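Local coordinates for Thiol:disulfide interchange protein dsbA-like (Escherichia coli, PDB 3C7M) that forms disulfide bonds by passing its own disulfide to other proteins, and works with DsbI to make an essential disulfide bond in the periplasmic sulfotransferase AssT, at residues I22-Y27 with Q161-Y166; A28-Y33 with A103-K108. One frame throughout, in Å; residues are numbered along the deposited sequence.

Interaction 1 of 2, residues I22-Y27 with Q161-Y166; sequences IKVFSY and QGVPAY
The ring of Tyr166 carries Lys23 over one face: Lys23 CG sits 3.9 Å from the ring centroid, 27° off the normal and offset toward the rim, a CH-pi contact. The two side chains run side by side, pointing the same way, on one face of the central sheet of the thioredoxin fold. Lys23 turns CG away from the backbone nitrogen (chi1 -177°), which lays the aliphatic part of the chain along the ring before it bends near its end; the ammonium pairs with Asp36, and the Tyr166 hydroxyl is hydrogen-bonded to Thr40. Across antiparallel strands 20-25 and 165-168, Val24 N gives a hydrogen bond of 2.8 Å to Ala165 O, and Ala165 N returns one of 3.0 Å to Val24 O. On the opposite sheet face Val24 CB packs 3.9 Å from Ala165 CB, with helix 154-161 against both side chains. Just before strand 165-168 the Val163-Pro164 peptide bond is cis; this is the cis-proline loop of thioredoxin-like proteins. Gln161 NE2 donates a hydrogen bond of 3.2 Å to Pro164 O, which lies close to the Gln161 side-chain amide plane. Val163 crosses Val24 at about a right angle, Val163 CG1 lying 3.9 Å from Val24 CG1.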
loop_
_atom_site.group_PDB
_atom_site.type_symbol
_atom_site.label_atom_id
_atom_site.label_comp_id
_atom_site.label_asym_id
_atom_site.label_seq_id
_atom_site.Cartn_x
_atom_site.Cartn_y
_atom_site.Cartn_z
ATOM N N ILE A 22 -8.215 -0.087 -2.784
ATOM C CA ILE A 22 -7.201 -0.677 -1.922
ATOM C C ILE A 22 -6.066 -1.163 -2.804
ATOM O O ILE A 22 -6.297 -1.749 -3.864
ATOM C CB ILE A 22 -7.792 -1.832 -1.069
ATOM C CG1 ILE A 22 -8.676 -1.251 0.042
ATOM C CG2 ILE A 22 -6.680 -2.726 -0.492
ATOM C CD1 ILE A 22 -9.487 -2.281 0.821
ATOM N N LYS A 23 -4.833 -0.870 -2.394
ATOM C CA LYS A 23 -3.678 -1.431 -3.075
ATOM C C LYS A 23 -2.889 -2.274 -2.092
ATOM O O LYS A 23 -2.241 -1.740 -1.184
ATOM C CB LYS A 23 -2.783 -0.351 -3.683
ATOM C CG LYS A 23 -1.605 -0.945 -4.454
ATOM C CD LYS A 23 -0.488 0.048 -4.668
ATOM C CE LYS A 23 0.101 0.447 -3.322
ATOM N NZ LYS A 23 1.539 0.777 -3.441
ATOM N N VAL A 24 -2.968 -3.590 -2.260
ATOM C CA VAL A 24 -2.146 -4.492 -1.461
ATOM C C VAL A 24 -0.741 -4.474 -2.048
ATOM O O VAL A 24 -0.556 -4.672 -3.249
ATOM C CB VAL A 24 -2.709 -5.928 -1.417
ATOM C CG1 VAL A 24 -1.863 -6.791 -0.476
ATOM C CG2 VAL A 24 -4.170 -5.903 -0.955
ATOM N N PHE A 25 0.255 -4.203 -1.212
ATOM C CA PHE A 25 1.626 -4.107 -1.710
ATOM C C PHE A 25 2.619 -4.577 -0.665
ATOM O O PHE A 25 2.260 -4.791 0.492
ATOM C CB PHE A 25 1.949 -2.670 -2.156
ATOM C CG PHE A 25 2.253 -1.734 -1.017
ATOM C CD1 PHE A 25 1.254 -1.357 -0.106
ATOM C CD2 PHE A 25 3.545 -1.252 -0.832
ATOM C CE1 PHE A 25 1.545 -0.505 0.964
ATOM C CE2 PHE A 25 3.831 -0.401 0.235
ATOM C CZ PHE A 25 2.829 -0.029 1.124
ATOM N N SER A 26 3.862 -4.750 -1.103
ATOM C CA SER A 26 4.979 -5.039 -0.196
ATOM C C SER A 26 6.173 -4.201 -0.593
ATOM O O SER A 26 6.454 -4.046 -1.783
ATOM C CB SER A 26 5.373 -6.514 -0.283
ATOM O OG SER A 26 6.641 -6.739 0.323
ATOM N N TYR A 27 6.892 -3.677 0.396
ATOM C CA TYR A 27 8.120 -2.935 0.127
ATOM C C TYR A 27 9.113 -3.783 -0.694
ATOM O O TYR A 27 9.929 -3.242 -1.451
ATOM C CB TYR A 27 8.770 -2.480 1.446
ATOM C CG TYR A 27 9.512 -3.593 2.156
ATOM C CD1 TYR A 27 8.834 -4.528 2.935
ATOM C CD2 TYR A 27 10.894 -3.721 2.023
ATOM C CE1 TYR A 27 9.512 -5.570 3.564
ATOM C CE2 TYR A 27 11.577 -4.746 2.652
ATOM C CZ TYR A 27 10.889 -5.663 3.414
ATOM O OH TYR A 27 11.582 -6.668 4.038
ATOM N N GLN A 161 -3.283 -13.273 -7.510
ATOM C CA GLN A 161 -2.381 -12.913 -8.604
ATOM C C GLN A 161 -1.170 -12.106 -8.131
ATOM O O GLN A 161 -0.571 -11.348 -8.894
ATOM C CB GLN A 161 -3.154 -12.200 -9.731
ATOM C CG GLN A 161 -3.998 -10.999 -9.283
ATOM C CD GLN A 161 -3.234 -9.699 -9.374
ATOM O OE1 GLN A 161 -2.825 -9.282 -10.462
ATOM N NE2 GLN A 161 -3.027 -9.051 -8.234
ATOM N N GLY A 162 -0.801 -12.307 -6.867
ATOM C CA GLY A 162 0.386 -11.682 -6.297
ATOM C C GLY A 162 0.152 -10.251 -5.868
ATOM O O GLY A 162 -0.987 -9.820 -5.689
ATOM N N VAL A 163 1.246 -9.523 -5.688
ATOM C CA VAL A 163 1.186 -8.085 -5.456
ATOM C C VAL A 163 1.917 -7.359 -6.592
ATOM O O VAL A 163 2.840 -7.919 -7.190
ATOM C CB VAL A 163 1.749 -7.682 -4.061
ATOM C CG1 VAL A 163 0.789 -8.103 -2.954
ATOM C CG2 VAL A 163 3.142 -8.270 -3.828
ATOM N N PRO A 164 1.509 -6.119 -6.906
ATOM C CA PRO A 164 0.430 -5.360 -6.282
ATOM C C PRO A 164 -0.946 -5.930 -6.597
ATOM O O PRO A 164 -1.136 -6.572 -7.640
ATOM C CB PRO A 164 0.568 -3.971 -6.906
ATOM C CG PRO A 164 1.238 -4.216 -8.219
ATOM C CD PRO A 164 2.167 -5.359 -7.983
ATOM N N ALA A 165 -1.886 -5.688 -5.692
ATOM C CA ALA A 165 -3.268 -6.108 -5.885
ATOM C C ALA A 165 -4.164 -4.888 -5.667
ATOM O O ALA A 165 -4.366 -4.432 -4.531
ATOM C CB ALA A 165 -3.613 -7.246 -4.931
ATOM N N TYR A 166 -4.680 -4.348 -6.771
ATOM C CA TYR A 166 -5.597 -3.212 -6.716
ATOM C C TYR A 166 -7.026 -3.720 -6.661
ATOM O O TYR A 166 -7.471 -4.436 -7.564
ATOM C CB TYR A 166 -5.425 -2.304 -7.927
ATOM C CG TYR A 166 -4.066 -1.659 -8.048
ATOM C CD1 TYR A 166 -3.039 -2.291 -8.747
ATOM C CD2 TYR A 166 -3.815 -0.394 -7.504
ATOM C CE1 TYR A 166 -1.785 -1.689 -8.893
ATOM C CE2 TYR A 166 -2.561 0.217 -7.652
ATOM C CZ TYR A 166 -1.556 -0.440 -8.348
ATOM O OH TYR A 166 -0.304 0.125 -8.502
#

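Interaction 2 of 2, residues A28-Y33 with A103-K108; sequences ACPFCY and AYHDKK. With CD (cadmium ion), chain F.
The CxxC redox motif, Cys29 to Cys32 at the start of helix 30-38, meets the end of helix 92-106 chiefly through His105. The side chains of His105 and Pro30 cross at about a right angle, and His105 CE1 comes 3.3 Å from Pro30 N, while Ala28 O lies at the imidazole's edge near its plane. Both ring nitrogens are engaged: NE2 donates to the backbone carbonyl of Tyr27, and ND1 binds a cadmium ion at 2.4 Å. Water 1 and two ligand atoms outside both segments are also bound to the metal. Held at both nitrogens, the ring is fixed in its rotation. Tyr104 presents a face to Ala28, whose CA stands 4.0 Å from the ring centroid, 15° off the normal, in a CH-pi contact. In the DsbA-like thioredoxin fold the largely helical stretch between strands 52-57 and 165-168 includes helix 92-106, so the contact joins it to the redox-active turn. Cys29 SG caps the helix, accepting from Cys32 N at 3.4 Å; the disulfide is absent in this reduced form. One helical turn on, chi1 of -171° swings the Tyr33 ring away from its backbone nitrogen and out toward helix 92-106, with Tyr33 CD2 3.7 Å from His105 CB; the Tyr33 ring also stacks with Tyr101. The Tyr33 hydroxyl donates to Asp106 OD2 at 2.6 Å, meeting the carboxylate on its syn side, 20° out of plane.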
loop_
_atom_site.group_PDB
_atom_site.type_symbol
_atom_site.label_atom_id
_atom_site.label_comp_id
_atom_site.label_asym_id
_atom_site.label_seq_id
_atom_site.Cartn_x
_atom_site.Cartn_y
_atom_site.Cartn_z
ATOM N N ALA A 28 9.039 -5.106 -0.537
ATOM C CA ALA A 28 10.025 -6.020 -1.129
ATOM C C ALA A 28 9.644 -6.505 -2.528
ATOM O O ALA A 28 10.343 -7.336 -3.121
ATOM C CB ALA A 28 10.265 -7.193 -0.202
ATOM N N CYS A 29 8.549 -5.980 -3.062
ATOM C CA CYS A 29 8.056 -6.446 -4.352
ATOM C C CYS A 29 8.478 -5.497 -5.469
ATOM O O CYS A 29 8.121 -4.318 -5.452
ATOM C CB CYS A 29 6.540 -6.594 -4.329
ATOM S SG CYS A 29 5.870 -6.929 -5.977
ATOM N N PRO A 30 9.243 -6.010 -6.454
ATOM C CA PRO A 30 9.740 -5.123 -7.512
ATOM C C PRO A 30 8.639 -4.497 -8.384
ATOM O O PRO A 30 8.768 -3.337 -8.792
ATOM C CB PRO A 30 10.649 -6.033 -8.342
ATOM C CG PRO A 30 10.153 -7.404 -8.083
ATOM C CD PRO A 30 9.687 -7.403 -6.649
ATOM N N PHE A 31 7.580 -5.257 -8.663
ATOM C CA PHE A 31 6.457 -4.737 -9.440
ATOM C C PHE A 31 5.661 -3.668 -8.680
ATOM O O PHE A 31 5.182 -2.709 -9.283
ATOM C CB PHE A 31 5.554 -5.868 -9.941
ATOM C CG PHE A 31 6.015 -6.480 -11.243
ATOM C CD1 PHE A 31 5.607 -5.941 -12.460
ATOM C CD2 PHE A 31 6.851 -7.593 -11.251
ATOM C CE1 PHE A 31 6.028 -6.499 -13.669
ATOM C CE2 PHE A 31 7.278 -8.159 -12.451
ATOM C CZ PHE A 31 6.865 -7.609 -13.662
ATOM N N CYS A 32 5.551 -3.811 -7.359
ATOM C CA CYS A 32 4.939 -2.762 -6.541
ATOM C C CYS A 32 5.677 -1.438 -6.721
ATOM O O CYS A 32 5.058 -0.396 -6.880
ATOM C CB CYS A 32 4.899 -3.145 -5.063
ATOM S SG CYS A 32 3.699 -4.434 -4.690
ATOM N N TYR A 33 7.009 -1.496 -6.719
ATOM C CA TYR A 33 7.838 -0.313 -6.935
ATOM C C TYR A 33 7.587 0.257 -8.335
ATOM O O TYR A 33 7.360 1.458 -8.487
ATOM C CB TYR A 33 9.312 -0.693 -6.746
ATOM C CG TYR A 33 10.320 0.441 -6.722
ATOM C CD1 TYR A 33 9.931 1.780 -6.560
ATOM C CD2 TYR A 33 11.681 0.161 -6.813
ATOM C CE1 TYR A 33 10.887 2.810 -6.512
ATOM C CE2 TYR A 33 12.639 1.175 -6.763
ATOM C CZ TYR A 33 12.242 2.490 -6.614
ATOM O OH TYR A 33 13.196 3.485 -6.561
ATOM N N ALA A 103 16.008 1.742 -1.070
ATOM C CA ALA A 103 16.987 0.975 -0.300
ATOM C C ALA A 103 17.005 -0.488 -0.730
ATOM O O ALA A 103 18.057 -1.030 -1.046
ATOM C CB ALA A 103 16.722 1.105 1.206
ATOM N N TYR A 104 15.836 -1.121 -0.748
ATOM C CA TYR A 104 15.737 -2.541 -1.046
ATOM C C TYR A 104 16.069 -2.874 -2.506
ATOM O O TYR A 104 16.859 -3.776 -2.763
ATOM C CB TYR A 104 14.342 -3.069 -0.666
ATOM C CG TYR A 104 14.187 -4.558 -0.857
ATOM C CD1 TYR A 104 13.857 -5.078 -2.104
ATOM C CD2 TYR A 104 14.371 -5.441 0.198
ATOM C CE1 TYR A 104 13.714 -6.446 -2.304
ATOM C CE2 TYR A 104 14.234 -6.818 0.016
ATOM C CZ TYR A 104 13.905 -7.311 -1.239
ATOM O OH TYR A 104 13.762 -8.670 -1.444
ATOM N N HIS A 105 15.452 -2.157 -3.443
ATOM C CA HIS A 105 15.536 -2.510 -4.861
ATOM C C HIS A 105 16.696 -1.857 -5.589
ATOM O O HIS A 105 17.330 -2.494 -6.430
ATOM C CB HIS A 105 14.210 -2.210 -5.568
ATOM C CG HIS A 105 13.053 -2.983 -5.016
ATOM N ND1 HIS A 105 12.839 -4.313 -5.305
ATOM C CD2 HIS A 105 12.060 -2.618 -4.171
ATOM C CE1 HIS A 105 11.758 -4.733 -4.670
ATOM N NE2 HIS A 105 11.265 -3.722 -3.976
ATOM N N ASP A 106 16.960 -0.590 -5.295
ATOM C CA ASP A 106 18.026 0.119 -6.004
ATOM C C ASP A 106 19.384 -0.121 -5.353
ATOM O O ASP A 106 20.379 -0.324 -6.051
ATOM C CB ASP A 106 17.721 1.613 -6.113
ATOM C CG ASP A 106 16.414 1.898 -6.849
ATOM O OD1 ASP A 106 16.041 1.125 -7.755
ATOM O OD2 ASP A 106 15.757 2.901 -6.506
ATOM N N LYS A 107 19.425 -0.111 -4.023
ATOM C CA LYS A 107 20.698 -0.222 -3.300
ATOM C C LYS A 107 20.993 -1.626 -2.776
ATOM O O LYS A 107 22.094 -1.881 -2.285
ATOM C CB LYS A 107 20.759 0.783 -2.152
ATOM C CG LYS A 107 20.773 2.237 -2.617
ATOM C CD LYS A 107 21.055 3.170 -1.458
ATOM C CE LYS A 107 21.285 4.597 -1.936
ATOM N NZ LYS A 107 21.557 5.532 -0.805
ATOM N N LYS A 108 20.009 -2.517 -2.888
ATOM C CA LYS A 108 20.124 -3.907 -2.439
ATOM C C LYS A 108 20.411 -4.012 -0.935
ATOM O O LYS A 108 21.045 -4.969 -0.469
ATOM C CB LYS A 108 21.173 -4.679 -3.265
ATOM C CG LYS A 108 21.122 -4.435 -4.778
ATOM C CD LYS A 108 19.751 -4.725 -5.353
ATOM C CE LYS A 108 19.743 -4.548 -6.857
ATOM N NZ LYS A 108 18.383 -4.798 -7.417
HETATM CD CD CD F . 14.314 -5.769 -6.525
HETATM O O HOH W 1 14.675 -4.860 -8.663
#

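Overall arrangement
Interaction 2 is nested within the chain loop that interaction 1 closes: strand 20-25 leads through a short loop into helix 30-38, helix 92-106 follows much later, and the chain returns through 161-166. The two centres are about 14 Å apart, interaction 1 buried in the sheet and interaction 2 nearer the surface. They meet at the two cysteine sulfurs, and also where Tyr27 is bonded to His105. Cys29 SG packs 3.4 Å from Val163 O, and Cys32 SG lies 3.5 Å from Pro164 N, with Phe25 CB against the same sulfur. The redox-active cysteines sit between the cis-proline loop and the end of strand 20-25, and Cys32 also touches Tyr101 of helix 92-106.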